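Local coordinates for Na-translocating NADH-quinone reductase subunit C NqrC (Shewanella oneidensis, PDB 4XHF), which is a membrane-complex subunit whose soluble fragment, modelled here, carries an FMN-binding domain and binds flavin mononucleotide, at residues 46-51 against 131-136. Residues are numbered along the deposited sequence; the frame is centred on the assembly and turned at random.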
ATOM      1  N   LEU A  46       8.577  -6.275  -2.979  1.00  9.58           N
ATOM      2  CA  LEU A  46       9.945  -6.329  -2.476  1.00  9.56           C
ATOM      3  C   LEU A  46      10.544  -4.930  -2.394  1.00  8.82           C
ATOM      4  O   LEU A  46      11.258  -4.609  -1.446  1.00 10.06           O
ATOM      5  CB  LEU A  46      10.815  -7.225  -3.360  1.00 11.85           C
ATOM      6  CG  LEU A  46      10.484  -8.719  -3.353  1.00 12.14           C
ATOM      7  CD1 LEU A  46      11.342  -9.443  -4.377  1.00 14.23           C
ATOM      8  CD2 LEU A  46      10.670  -9.334  -1.969  1.00 12.19           C
ATOM      9  N   MET A  47      10.244  -4.097  -3.385  1.00  9.17           N
ATOM     10  CA  MET A  47      10.739  -2.727  -3.402  1.00 11.99           C
ATOM     11  C   MET A  47      10.191  -1.940  -2.218  1.00 11.75           C
ATOM     12  O   MET A  47      10.910  -1.168  -1.585  1.00 11.04           O
ATOM     13  CB  MET A  47      10.365  -2.035  -4.713  1.00 13.27           C
ATOM     14  CG  MET A  47      11.262  -2.418  -5.883  1.00 14.81           C
ATOM     15  SD  MET A  47      10.816  -1.679  -7.470  1.00 21.63           S
ATOM     16  CE  MET A  47       9.504  -0.542  -7.019  1.00 44.03           C
ATOM     17  N   ALA A  48       8.913  -2.144  -1.921  1.00 10.33           N
ATOM     18  CA  ALA A  48       8.279  -1.468  -0.798  1.00 10.03           C
ATOM     19  C   ALA A  48       8.862  -1.952   0.526  1.00 10.66           C
ATOM     20  O   ALA A  48       9.066  -1.166   1.450  1.00 13.61           O
ATOM     21  CB  ALA A  48       6.780  -1.692  -0.830  1.00 11.26           C
ATOM     22  N   ALA A  49       9.143  -3.249   0.606  1.00 11.29           N
ATOM     23  CA  ALA A  49       9.653  -3.857   1.831  1.00 11.41           C
ATOM     24  C   ALA A  49      11.156  -3.646   1.999  1.00 12.04           C
ATOM     25  O   ALA A  49      11.739  -4.068   2.998  1.00 13.22           O
ATOM     26  CB  ALA A  49       9.333  -5.340   1.840  1.00 11.65           C
ATOM     27  N   ASP A  50      11.774  -2.998   1.016  1.00 13.82           N
ATOM     28  CA  ASP A  50      13.207  -2.719   1.046  1.00 17.07           C
ATOM     29  C   ASP A  50      14.016  -4.018   1.092  1.00 15.12           C
ATOM     30  O   ASP A  50      14.981  -4.140   1.847  1.00 14.20           O
ATOM     31  CB  ASP A  50      13.552  -1.821   2.240  1.00 17.80           C
ATOM     32  CG  ASP A  50      14.951  -1.233   2.153  1.00 22.19           C
ATOM     33  OD1 ASP A  50      15.555  -1.268   1.059  1.00 19.79           O
ATOM     34  OD2 ASP A  50      15.443  -0.729   3.185  1.00 26.62           O
ATOM     35  N   VAL A  51      13.598  -4.985   0.278  1.00 13.21           N
ATOM     36  CA  VAL A  51      14.341  -6.227   0.088  1.00 13.09           C
ATOM     37  C   VAL A  51      15.057  -6.179  -1.260  1.00 13.57           C
ATOM     38  O   VAL A  51      14.481  -5.750  -2.260  1.00 14.11           O
ATOM     39  CB  VAL A  51      13.409  -7.457   0.146  1.00 11.39           C
ATOM     40  CG1 VAL A  51      14.203  -8.747   0.024  1.00 12.08           C
ATOM     41  CG2 VAL A  51      12.614  -7.451   1.439  1.00 13.37           C
ATOM     42  N   SER A 131       8.355  -6.700   7.591  1.00 10.97           N
ATOM     43  CA  SER A 131       7.325  -5.708   7.333  1.00 10.58           C
ATOM     44  C   SER A 131       6.066  -6.382   6.815  1.00  9.23           C
ATOM     45  O   SER A 131       6.075  -7.564   6.472  1.00  9.53           O
ATOM     46  CB  SER A 131       7.814  -4.661   6.324  1.00 10.18           C
ATOM     47  OG  SER A 131       8.006  -5.230   5.041  1.00 10.69           O
ATOM     48  N   VAL A 132       4.979  -5.620   6.781  1.00 10.83           N
ATOM     49  CA  VAL A 132       3.751  -6.059   6.139  1.00  8.97           C
ATOM     50  C   VAL A 132       3.413  -5.053   5.048  1.00  8.95           C
ATOM     51  O   VAL A 132       3.256  -3.862   5.316  1.00  9.35           O
ATOM     52  CB  VAL A 132       2.581  -6.183   7.137  1.00  9.87           C
ATOM     53  CG1 VAL A 132       1.340  -6.734   6.442  1.00  9.30           C
ATOM     54  CG2 VAL A 132       2.969  -7.080   8.305  1.00 10.14           C
ATOM     55  N   VAL A 133       3.336  -5.535   3.813  1.00  9.79           N
ATOM     56  CA  VAL A 133       3.024  -4.686   2.673  1.00  8.78           C
ATOM     57  C   VAL A 133       1.539  -4.791   2.355  1.00  8.58           C
ATOM     58  O   VAL A 133       1.018  -5.890   2.152  1.00  7.21           O
ATOM     59  CB  VAL A 133       3.854  -5.072   1.435  1.00 10.49           C
ATOM     60  CG1 VAL A 133       3.662  -4.050   0.325  1.00 12.23           C
ATOM     61  CG2 VAL A 133       5.331  -5.195   1.800  1.00 13.02           C
ATOM     62  N   VAL A 134       0.866  -3.644   2.319  1.00  9.89           N
ATOM     63  CA  VAL A 134      -0.565  -3.597   2.036  1.00  8.19           C
ATOM     64  C   VAL A 134      -0.857  -2.676   0.856  1.00  7.93           C
ATOM     65  O   VAL A 134      -0.168  -1.675   0.659  1.00  8.03           O
ATOM     66  CB  VAL A 134      -1.372  -3.116   3.262  1.00  6.68           C
ATOM     67  CG1 VAL A 134      -1.132  -4.031   4.444  1.00  8.90           C
ATOM     68  CG2 VAL A 134      -1.016  -1.677   3.624  1.00  8.67           C
ATOM     69  N   PRO A 135      -1.884  -3.012   0.062  1.00  8.01           N
ATOM     70  CA  PRO A 135      -2.297  -2.146  -1.041  1.00  9.81           C
ATOM     71  C   PRO A 135      -3.105  -0.951  -0.555  1.00  8.79           C
ATOM     72  O   PRO A 135      -3.898  -1.079   0.377  1.00  9.06           O
ATOM     73  CB  PRO A 135      -3.158  -3.068  -1.903  1.00 12.22           C
ATOM     74  CG  PRO A 135      -3.743  -4.028  -0.928  1.00 12.47           C
ATOM     75  CD  PRO A 135      -2.672  -4.255   0.101  1.00  9.57           C
ATOM     76  N   PHE A 136      -2.899   0.200  -1.182  1.00  9.03           N
ATOM     77  CA  PHE A 136      -3.718   1.366  -0.907  1.00  7.75           C
ATOM     78  C   PHE A 136      -3.981   2.079  -2.218  1.00  7.23           C
ATOM     79  O   PHE A 136      -3.179   2.006  -3.148  1.00  7.11           O
ATOM     80  CB  PHE A 136      -3.037   2.302   0.093  1.00  6.66           C
ATOM     81  CG  PHE A 136      -1.970   3.157  -0.511  1.00  9.78           C
ATOM     82  CD1 PHE A 136      -0.782   2.598  -0.944  1.00  9.70           C
ATOM     83  CD2 PHE A 136      -2.153   4.519  -0.646  1.00  9.92           C
ATOM     84  CE1 PHE A 136       0.204   3.381  -1.498  1.00  9.16           C
ATOM     85  CE2 PHE A 136      -1.171   5.308  -1.201  1.00 11.43           C
ATOM     86  CZ  PHE A 136       0.010   4.738  -1.627  1.00 11.22           C
TER
HETATM   87  O   HOH W   1      10.754  -5.543   5.056  1.00  8.06           O
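With CG1 trans to its own N (chi1 -172°) and CG2 trans to the carbonyl carbon, Val133 spreads its two methyls against Ala48 and Ala49, where helix 29-48 gives way to its C-terminal turn. CG1 of Val133 lies 4.1 Å from Ala48 CB and its CG2 4.0 Å from Ala49 CB. A beta-branched residue suits this place, since one strand position supplies a methyl to each alanine, and the alanines, having nothing beyond CB, let the chain come down close to the sheet. Two residues along strand 129-139, on the same face, Ser131 turns OG between its N and carbonyl carbon (chi1 67°), which sets the hydroxyl 3.5 Å from Ala49 CB. A water then joins the segments, donating to Ala49 O at 2.7 Å and hydrogen-bonded to Ser131 OG at 2.8 Å. The helix closes in a Schellman motif: Asp50 has positive phi (61°), Val51 N bonds to Leu46 O at 2.9 Å, and Asp50 N reaches Met47 O in a weak bond. Val122 of the adjacent strand 113-123 also touches Ala49, Ser131 and Val133. In this buried helix-on-sheet packing, direct contact rests on the alanine CB atoms, while the serine hydroxyl gives the bridging water a polar partner.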